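Local coordinates for transcriptional regulator (Rhodococcus sp., PDB 2O0Y), which probably binds DNA as a transcription factor of the IclR family, pairing a helix-turn-helix domain with a GAF-like C-terminal domain, at residues S123-Q129 with L142-L148. Numbering follows the deposited sequence.
Sequences SRVVVAQ and LGVPYPL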
loop_
_atom_site.group_PDB
_atom_site.type_symbol
_atom_site.label_atom_id
_atom_site.label_comp_id
_atom_site.label_asym_id
_atom_site.label_seq_id
_atom_site.Cartn_x
_atom_site.Cartn_y
_atom_site.Cartn_z
ATOM N N SER B 123 3.059 5.479 -13.745
ATOM C CA SER B 123 3.323 6.883 -13.503
ATOM C C SER B 123 4.659 7.037 -12.802
ATOM O O SER B 123 5.171 6.069 -12.215
ATOM C CB SER B 123 2.241 7.438 -12.581
ATOM O OG SER B 123 0.961 7.293 -13.168
ATOM N N ARG B 124 5.215 8.255 -12.851
ATOM C CA ARG B 124 6.373 8.638 -12.061
ATOM C C ARG B 124 5.902 9.664 -11.043
ATOM O O ARG B 124 4.980 10.457 -11.322
ATOM C CB ARG B 124 7.472 9.232 -12.930
ATOM C CG ARG B 124 7.155 10.626 -13.495
ATOM C CD ARG B 124 8.401 11.272 -14.186
ATOM N NE ARG B 124 7.879 11.788 -15.420
ATOM C CZ ARG B 124 7.574 13.047 -15.698
ATOM N NH1 ARG B 124 7.840 14.045 -14.874
ATOM N NH2 ARG B 124 7.039 13.283 -16.864
ATOM N N VAL B 125 6.515 9.612 -9.862
ATOM C CA VAL B 125 6.117 10.409 -8.712
ATOM C C VAL B 125 7.374 10.891 -8.067
ATOM O O VAL B 125 8.291 10.105 -7.802
ATOM C CB VAL B 125 5.350 9.558 -7.680
ATOM C CG1 VAL B 125 4.742 10.449 -6.579
ATOM C CG2 VAL B 125 4.257 8.793 -8.382
ATOM N N VAL B 126 7.430 12.188 -7.809
ATOM C CA VAL B 126 8.543 12.763 -7.036
ATOM C C VAL B 126 8.255 12.520 -5.585
ATOM O O VAL B 126 7.173 12.866 -5.059
ATOM C CB VAL B 126 8.732 14.293 -7.318
ATOM C CG1 VAL B 126 9.785 14.863 -6.474
ATOM C CG2 VAL B 126 9.091 14.510 -8.788
ATOM N N VAL B 127 9.182 11.831 -4.932
ATOM C CA VAL B 127 8.967 11.502 -3.525
ATOM C C VAL B 127 9.945 12.202 -2.590
ATOM O O VAL B 127 9.802 12.167 -1.365
ATOM C CB VAL B 127 9.005 9.981 -3.316
ATOM C CG1 VAL B 127 7.760 9.317 -4.025
ATOM C CG2 VAL B 127 10.378 9.382 -3.737
ATOM N N ALA B 128 10.986 12.796 -3.166
ATOM C CA ALA B 128 11.785 13.782 -2.447
ATOM C C ALA B 128 12.407 14.755 -3.427
ATOM O O ALA B 128 12.605 14.398 -4.589
ATOM C CB ALA B 128 12.921 13.078 -1.603
ATOM N N GLN B 129 12.687 15.991 -2.972
ATOM C CA GLN B 129 13.084 17.068 -3.896
ATOM C C GLN B 129 13.976 18.086 -3.212
ATOM O O GLN B 129 13.711 18.429 -2.058
ATOM C CB GLN B 129 11.802 17.780 -4.349
ATOM C CG GLN B 129 11.980 18.885 -5.403
ATOM C CD GLN B 129 10.636 19.410 -5.894
ATOM O OE1 GLN B 129 9.948 20.122 -5.160
ATOM N NE2 GLN B 129 10.230 19.014 -7.133
ATOM N N LEU B 142 5.435 17.356 -5.400
ATOM C CA LEU B 142 5.684 16.059 -4.778
ATOM C C LEU B 142 4.428 15.203 -4.713
ATOM O O LEU B 142 3.336 15.725 -4.462
ATOM C CB LEU B 142 6.279 16.219 -3.366
ATOM C CG LEU B 142 7.778 16.533 -3.440
ATOM C CD1 LEU B 142 8.020 17.998 -3.328
ATOM C CD2 LEU B 142 8.496 15.796 -2.362
ATOM N N GLY B 143 4.567 13.901 -4.965
ATOM C CA GLY B 143 3.443 12.988 -4.783
ATOM C C GLY B 143 2.327 13.109 -5.806
ATOM O O GLY B 143 1.249 12.531 -5.624
ATOM N N VAL B 144 2.561 13.838 -6.890
ATOM C CA VAL B 144 1.569 13.939 -7.977
ATOM C C VAL B 144 2.036 13.016 -9.121
ATOM O O VAL B 144 3.168 13.150 -9.559
ATOM C CB VAL B 144 1.430 15.428 -8.424
ATOM C CG1 VAL B 144 0.721 15.536 -9.755
ATOM C CG2 VAL B 144 0.703 16.246 -7.357
ATOM N N PRO B 145 1.195 12.045 -9.569
ATOM C CA PRO B 145 1.652 11.161 -10.640
ATOM C C PRO B 145 1.723 11.876 -11.990
ATOM O O PRO B 145 0.773 12.569 -12.372
ATOM C CB PRO B 145 0.576 10.054 -10.706
ATOM C CG PRO B 145 -0.621 10.628 -10.074
ATOM C CD PRO B 145 -0.166 11.698 -9.105
ATOM N N TYR B 146 2.846 11.698 -12.676
ATOM C CA TYR B 146 3.052 12.191 -14.031
ATOM C C TYR B 146 3.373 10.998 -14.930
ATOM O O TYR B 146 3.719 9.913 -14.448
ATOM C CB TYR B 146 4.187 13.227 -14.112
ATOM C CG TYR B 146 3.833 14.608 -13.595
ATOM C CD1 TYR B 146 3.386 15.613 -14.460
ATOM C CD2 TYR B 146 3.906 14.894 -12.247
ATOM C CE1 TYR B 146 3.045 16.873 -13.977
ATOM C CE2 TYR B 146 3.552 16.122 -11.760
ATOM C CZ TYR B 146 3.135 17.112 -12.622
ATOM O OH TYR B 146 2.801 18.335 -12.105
ATOM N N PRO B 147 3.237 11.188 -16.256
ATOM C CA PRO B 147 3.376 10.054 -17.171
ATOM C C PRO B 147 4.797 9.513 -17.205
ATOM O O PRO B 147 5.730 10.194 -16.749
ATOM C CB PRO B 147 2.985 10.652 -18.536
ATOM C CG PRO B 147 3.216 12.117 -18.390
ATOM C CD PRO B 147 2.875 12.434 -16.959
ATOM N N LEU B 148 4.955 8.290 -17.711
ATOM C CA LEU B 148 6.310 7.706 -17.844
ATOM C C LEU B 148 6.821 7.841 -19.285
ATOM O O LEU B 148 7.952 7.476 -19.559
ATOM C CB LEU B 148 6.304 6.206 -17.491
ATOM C CG LEU B 148 6.225 5.725 -16.040
ATOM C CD1 LEU B 148 6.086 4.208 -16.036
ATOM C CD2 LEU B 148 7.469 6.185 -15.281
HETATM O O HOH W 1 5.400 14.114 -8.531
#
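Arg124 and Tyr146 form an antiparallel hydrogen-bonded pair: Arg124 N donates to Tyr146 O (2.7 Å), and Tyr146 N returns a nearly straight bond to Arg124 O (2.8 Å). Pro145 and Pro147 flank Tyr146 at positions whose N is not needed for bonding to 123-129, so proline is tolerated on both sides of it. Farther along, the backbones part enough for a water, which accepts from Val126 N and donates to Val144 O (2.6 Å), before Gly143 N reaches Val126 O (2.8 Å) in its carbonyl plane. Gly143 has positive phi (72°), readily adopted without a side chain, and Val125 CG1 packs tightly on its CA at 3.4 Å. Strand 146-147 is a short outermost strand of the antiparallel sheet in the GAF-like C-terminal domain, with 113-120 on the other side of 123-130. In Arg124, chi1 of 71° puts CG against Pro147 O and Tyr146 O; the long chain, bent at chi3, then brings one guanidinium face under Tyr146 CB, 3.7 Å above the guanidinium plane. NE makes a weak, bent bond to Pro147 O (3.0 Å), while NH1 bonds Tyr117 OH. At the opposite end, branched Leu142 spreads its methyls, CD2 against the backbone of Val127 and Ala128, CD1 beside Gln129, whose NE2 bonds Asn115 and Ile140.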